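Local coordinates for protein catalase (Pseudomonas syringae, PDB 1M7S) that uses heme to break hydrogen peroxide down into water and oxygen, protecting the cell from its toxic effects, at residues D67-S79 / L198-F210. Residues are numbered along the deposited sequence; the frame is centred on the assembly and turned at random.
Sequences DISDLSKATVFKS and LVNAKGEVHYVKF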
loop_
_atom_site.group_PDB
_atom_site.type_symbol
_atom_site.label_atom_id
_atom_site.label_comp_id
_atom_site.label_asym_id
_atom_site.label_seq_id
_atom_site.Cartn_x
_atom_site.Cartn_y
_atom_site.Cartn_z
ATOM N N ASP A 67 22.257 -0.951 -41.461
ATOM C CA ASP A 67 21.515 0.241 -41.851
ATOM C C ASP A 67 20.040 -0.150 -41.946
ATOM O O ASP A 67 19.649 -0.811 -42.935
ATOM C CB ASP A 67 21.945 0.787 -43.220
ATOM C CG ASP A 67 21.141 2.006 -43.623
ATOM O OD1 ASP A 67 21.358 2.504 -44.766
ATOM O OD2 ASP A 67 20.296 2.528 -42.861
ATOM N N ILE A 68 19.248 0.192 -40.949
ATOM C CA ILE A 68 17.811 -0.089 -41.030
ATOM C C ILE A 68 17.043 1.212 -40.854
ATOM O O ILE A 68 15.864 1.274 -40.476
ATOM C CB ILE A 68 17.263 -1.228 -40.161
ATOM C CG1 ILE A 68 17.568 -0.996 -38.682
ATOM C CG2 ILE A 68 17.768 -2.604 -40.618
ATOM C CD1 ILE A 68 16.751 -1.919 -37.787
ATOM N N SER A 69 17.595 2.337 -41.354
ATOM C CA SER A 69 16.921 3.642 -41.305
ATOM C C SER A 69 15.617 3.653 -42.096
ATOM O O SER A 69 14.622 4.343 -41.837
ATOM C CB SER A 69 17.897 4.734 -41.809
ATOM O OG SER A 69 18.183 4.415 -43.168
ATOM N N ASP A 70 15.529 2.809 -43.109
ATOM C CA ASP A 70 14.408 2.493 -43.965
ATOM C C ASP A 70 13.241 1.872 -43.195
ATOM O O ASP A 70 12.055 2.021 -43.507
ATOM C CB ASP A 70 14.970 1.528 -45.033
ATOM C CG ASP A 70 16.155 0.709 -44.519
ATOM O OD1 ASP A 70 17.355 1.148 -44.480
ATOM O OD2 ASP A 70 15.933 -0.451 -44.081
ATOM N N LEU A 71 13.543 1.146 -42.110
ATOM C CA LEU A 71 12.546 0.533 -41.255
ATOM C C LEU A 71 12.240 1.391 -40.023
ATOM O O LEU A 71 11.055 1.524 -39.658
ATOM C CB LEU A 71 13.067 -0.826 -40.741
ATOM C CG LEU A 71 13.560 -1.838 -41.789
ATOM C CD1 LEU A 71 13.728 -3.204 -41.133
ATOM C CD2 LEU A 71 12.668 -1.921 -43.018
ATOM N N SER A 72 13.261 1.923 -39.367
ATOM C CA SER A 72 12.997 2.655 -38.111
ATOM C C SER A 72 13.899 3.864 -37.950
ATOM O O SER A 72 15.077 3.798 -38.262
ATOM C CB SER A 72 13.181 1.674 -36.928
ATOM O OG SER A 72 12.885 2.308 -35.683
ATOM N N LYS A 73 13.317 4.906 -37.422
ATOM C CA LYS A 73 14.082 6.106 -37.057
ATOM C C LYS A 73 14.732 5.960 -35.681
ATOM O O LYS A 73 15.455 6.874 -35.225
ATOM C CB LYS A 73 13.206 7.318 -37.149
ATOM C CG LYS A 73 12.076 7.400 -36.119
ATOM C CD LYS A 73 11.127 8.524 -36.512
ATOM C CE LYS A 73 9.890 8.505 -35.640
ATOM N NZ LYS A 73 8.945 9.610 -35.913
ATOM N N ALA A 74 14.472 4.897 -34.918
ATOM C CA ALA A 74 15.032 4.849 -33.557
ATOM C C ALA A 74 16.548 4.785 -33.495
ATOM O O ALA A 74 17.171 3.936 -34.123
ATOM C CB ALA A 74 14.420 3.702 -32.757
ATOM N N THR A 75 17.134 5.635 -32.638
ATOM C CA THR A 75 18.591 5.669 -32.451
ATOM C C THR A 75 19.251 4.386 -32.033
ATOM O O THR A 75 20.402 4.076 -32.414
ATOM C CB THR A 75 18.956 6.794 -31.417
ATOM O OG1 THR A 75 18.337 7.992 -31.883
ATOM C CG2 THR A 75 20.458 7.040 -31.350
ATOM N N VAL A 76 18.578 3.508 -31.253
ATOM C CA VAL A 76 19.139 2.230 -30.836
ATOM C C VAL A 76 19.557 1.340 -31.988
ATOM O O VAL A 76 20.451 0.494 -31.849
ATOM C CB VAL A 76 18.118 1.494 -29.889
ATOM C CG1 VAL A 76 16.860 1.103 -30.663
ATOM C CG2 VAL A 76 18.753 0.293 -29.235
ATOM N N PHE A 77 18.995 1.483 -33.196
ATOM C CA PHE A 77 19.332 0.707 -34.347
ATOM C C PHE A 77 20.374 1.377 -35.275
ATOM O O PHE A 77 20.744 0.737 -36.253
ATOM C CB PHE A 77 18.071 0.464 -35.182
ATOM C CG PHE A 77 16.932 -0.213 -34.452
ATOM C CD1 PHE A 77 15.683 0.383 -34.415
ATOM C CD2 PHE A 77 17.137 -1.422 -33.811
ATOM C CE1 PHE A 77 14.627 -0.260 -33.770
ATOM C CE2 PHE A 77 16.099 -2.052 -33.158
ATOM C CZ PHE A 77 14.834 -1.470 -33.137
ATOM N N LYS A 78 20.835 2.568 -34.928
ATOM C CA LYS A 78 21.855 3.226 -35.799
ATOM C C LYS A 78 23.166 2.491 -35.745
ATOM O O LYS A 78 23.726 2.240 -34.662
ATOM C CB LYS A 78 21.968 4.649 -35.280
ATOM C CG LYS A 78 23.190 5.453 -35.675
ATOM C CD LYS A 78 23.036 6.845 -35.048
ATOM C CE LYS A 78 24.370 7.308 -34.500
ATOM N NZ LYS A 78 25.069 6.255 -33.701
ATOM N N SER A 79 23.742 2.088 -36.867
ATOM C CA SER A 79 24.969 1.343 -36.951
ATOM C C SER A 79 26.101 1.926 -36.112
ATOM O O SER A 79 26.320 3.125 -36.149
ATOM C CB SER A 79 25.427 1.254 -38.425
ATOM O OG SER A 79 26.350 0.211 -38.505
ATOM N N LEU A 198 7.660 -0.912 -36.832
ATOM C CA LEU A 198 8.754 0.036 -36.893
ATOM C C LEU A 198 8.334 1.200 -37.826
ATOM O O LEU A 198 7.816 0.900 -38.904
ATOM C CB LEU A 198 10.058 -0.589 -37.401
ATOM C CG LEU A 198 10.625 -1.676 -36.465
ATOM C CD1 LEU A 198 12.035 -2.119 -36.855
ATOM C CD2 LEU A 198 10.641 -1.217 -35.027
ATOM N N VAL A 199 8.627 2.399 -37.393
ATOM C CA VAL A 199 8.219 3.568 -38.186
ATOM C C VAL A 199 9.463 4.391 -38.518
ATOM O O VAL A 199 10.384 4.561 -37.708
ATOM C CB VAL A 199 6.969 4.268 -37.667
ATOM C CG1 VAL A 199 6.419 3.754 -36.336
ATOM C CG2 VAL A 199 6.979 5.780 -37.758
ATOM N N ASN A 200 9.530 4.755 -39.814
ATOM C CA ASN A 200 10.724 5.464 -40.287
ATOM C C ASN A 200 10.495 6.957 -40.284
ATOM O O ASN A 200 9.395 7.430 -39.996
ATOM C CB ASN A 200 11.147 4.873 -41.615
ATOM C CG ASN A 200 10.269 5.202 -42.809
ATOM O OD1 ASN A 200 9.438 6.109 -42.779
ATOM N ND2 ASN A 200 10.417 4.466 -43.907
ATOM N N ALA A 201 11.545 7.715 -40.666
ATOM C CA ALA A 201 11.389 9.182 -40.647
ATOM C C ALA A 201 10.351 9.699 -41.626
ATOM O O ALA A 201 9.783 10.776 -41.328
ATOM C CB ALA A 201 12.743 9.848 -40.812
ATOM N N LYS A 202 9.923 8.964 -42.658
ATOM C CA LYS A 202 8.831 9.427 -43.504
ATOM C C LYS A 202 7.458 9.046 -42.989
ATOM O O LYS A 202 6.418 9.386 -43.564
ATOM C CB LYS A 202 9.032 8.861 -44.933
ATOM C CG LYS A 202 10.407 9.300 -45.430
ATOM C CD LYS A 202 10.537 9.328 -46.931
ATOM C CE LYS A 202 11.498 8.265 -47.442
ATOM N NZ LYS A 202 11.213 6.958 -46.784
ATOM N N GLY A 203 7.373 8.293 -41.892
ATOM C CA GLY A 203 6.092 7.912 -41.298
ATOM C C GLY A 203 5.602 6.567 -41.834
ATOM O O GLY A 203 4.479 6.144 -41.533
ATOM N N GLU A 204 6.396 5.936 -42.671
ATOM C CA GLU A 204 6.032 4.660 -43.260
ATOM C C GLU A 204 6.274 3.531 -42.247
ATOM O O GLU A 204 7.193 3.666 -41.475
ATOM C CB GLU A 204 6.857 4.333 -44.499
ATOM C CG GLU A 204 6.646 5.443 -45.540
ATOM C CD GLU A 204 7.744 5.396 -46.582
ATOM O OE1 GLU A 204 7.571 6.057 -47.646
ATOM O OE2 GLU A 204 8.770 4.720 -46.354
ATOM N N VAL A 205 5.452 2.505 -42.340
ATOM C CA VAL A 205 5.501 1.434 -41.326
ATOM C C VAL A 205 5.918 0.111 -41.899
ATOM O O VAL A 205 5.615 -0.252 -43.035
ATOM C CB VAL A 205 4.017 1.456 -40.849
ATOM C CG1 VAL A 205 3.512 0.126 -40.393
ATOM C CG2 VAL A 205 3.866 2.538 -39.758
ATOM N N HIS A 206 6.582 -0.750 -41.122
ATOM C CA HIS A 206 6.921 -2.096 -41.472
ATOM C C HIS A 206 6.611 -2.972 -40.211
ATOM O O HIS A 206 6.732 -2.422 -39.134
ATOM C CB HIS A 206 8.361 -2.383 -41.839
ATOM C CG HIS A 206 8.774 -1.835 -43.179
ATOM N ND1 HIS A 206 8.990 -0.470 -43.321
ATOM C CD2 HIS A 206 9.023 -2.422 -44.358
ATOM C CE1 HIS A 206 9.356 -0.225 -44.581
ATOM N NE2 HIS A 206 9.396 -1.383 -45.217
ATOM N N TYR A 207 6.166 -4.201 -40.449
ATOM C CA TYR A 207 5.923 -5.093 -39.308
ATOM C C TYR A 207 7.157 -5.966 -39.143
ATOM O O TYR A 207 7.631 -6.614 -40.091
ATOM C CB TYR A 207 4.652 -5.931 -39.558
ATOM C CG TYR A 207 3.402 -5.084 -39.432
ATOM C CD1 TYR A 207 2.763 -4.550 -40.565
ATOM C CD2 TYR A 207 2.873 -4.777 -38.190
ATOM C CE1 TYR A 207 1.637 -3.775 -40.426
ATOM C CE2 TYR A 207 1.733 -4.003 -38.045
ATOM C CZ TYR A 207 1.122 -3.478 -39.176
ATOM O OH TYR A 207 -0.006 -2.692 -39.078
ATOM N N VAL A 208 7.675 -6.049 -37.925
ATOM C CA VAL A 208 8.925 -6.802 -37.742
ATOM C C VAL A 208 8.861 -7.759 -36.563
ATOM O O VAL A 208 8.363 -7.381 -35.494
ATOM C CB VAL A 208 10.018 -5.730 -37.421
ATOM C CG1 VAL A 208 11.331 -6.397 -37.139
ATOM C CG2 VAL A 208 10.195 -4.719 -38.562
ATOM N N LYS A 209 9.431 -8.939 -36.736
ATOM C CA LYS A 209 9.620 -9.865 -35.635
ATOM C C LYS A 209 11.101 -9.829 -35.221
ATOM O O LYS A 209 12.001 -9.682 -36.045
ATOM C CB LYS A 209 9.209 -11.255 -36.041
ATOM C CG LYS A 209 7.683 -11.383 -35.946
ATOM C CD LYS A 209 7.385 -12.882 -36.120
ATOM C CE LYS A 209 5.878 -13.058 -35.984
ATOM N NZ LYS A 209 5.518 -14.074 -35.003
ATOM N N PHE A 210 11.387 -9.916 -33.927
ATOM C CA PHE A 210 12.747 -9.897 -33.387
ATOM C C PHE A 210 13.147 -11.256 -32.827
ATOM O O PHE A 210 12.353 -11.934 -32.152
ATOM C CB PHE A 210 12.837 -8.923 -32.195
ATOM C CG PHE A 210 12.638 -7.485 -32.559
ATOM C CD1 PHE A 210 13.699 -6.741 -33.101
ATOM C CD2 PHE A 210 11.438 -6.845 -32.372
ATOM C CE1 PHE A 210 13.523 -5.420 -33.447
ATOM C CE2 PHE A 210 11.264 -5.524 -32.682
ATOM C CZ PHE A 210 12.309 -4.782 -33.232
HETATM O O HOH W 1 14.249 6.556 -40.759
HETATM O O HOH W 2 9.147 1.585 -41.615
HETATM O O HOH W 3 7.983 9.355 -38.260
#
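N200 and D70 join the two segments through N200 ND2, which donates to D70 O at 3.0 Å, from above the carbonyl plane but within the plane of its own amide. Next to it, K73 N bonds to V199 O, and the CA-H of S72 points at the same oxygen, a CA-H...O contact. L71 CD2 sits 3.8 Å from the centroid of the H206 ring, 4° off the normal, a CH-pi contact in which one methyl of the branched leucine lies over the imidazole face. Further in, F77 CZ meets F210 CZ at 4.2 Å and L198 CD2 lies by F77 CE1. The loop between strands 55-64 and 82-90 of the catalase beta-barrel packs against the antiparallel hairpin of strands 196-199 and 205-214, the F210 side chain about 11 Å from the bound heme. N200 also opens the hairpin's type I turn, closed by G203 at phi 92°, where a CB would jam against the preceding carbonyl O. With CG of N200 between backbone N and carbonyl carbon, the amide folds over this turn: OD1 accepts from E204 N, and ND2 gives E204 OE2 a 171° bond, fixing the amide's rotation. S72 OG accepts from A74 N in an ST turn and donates to G316 O.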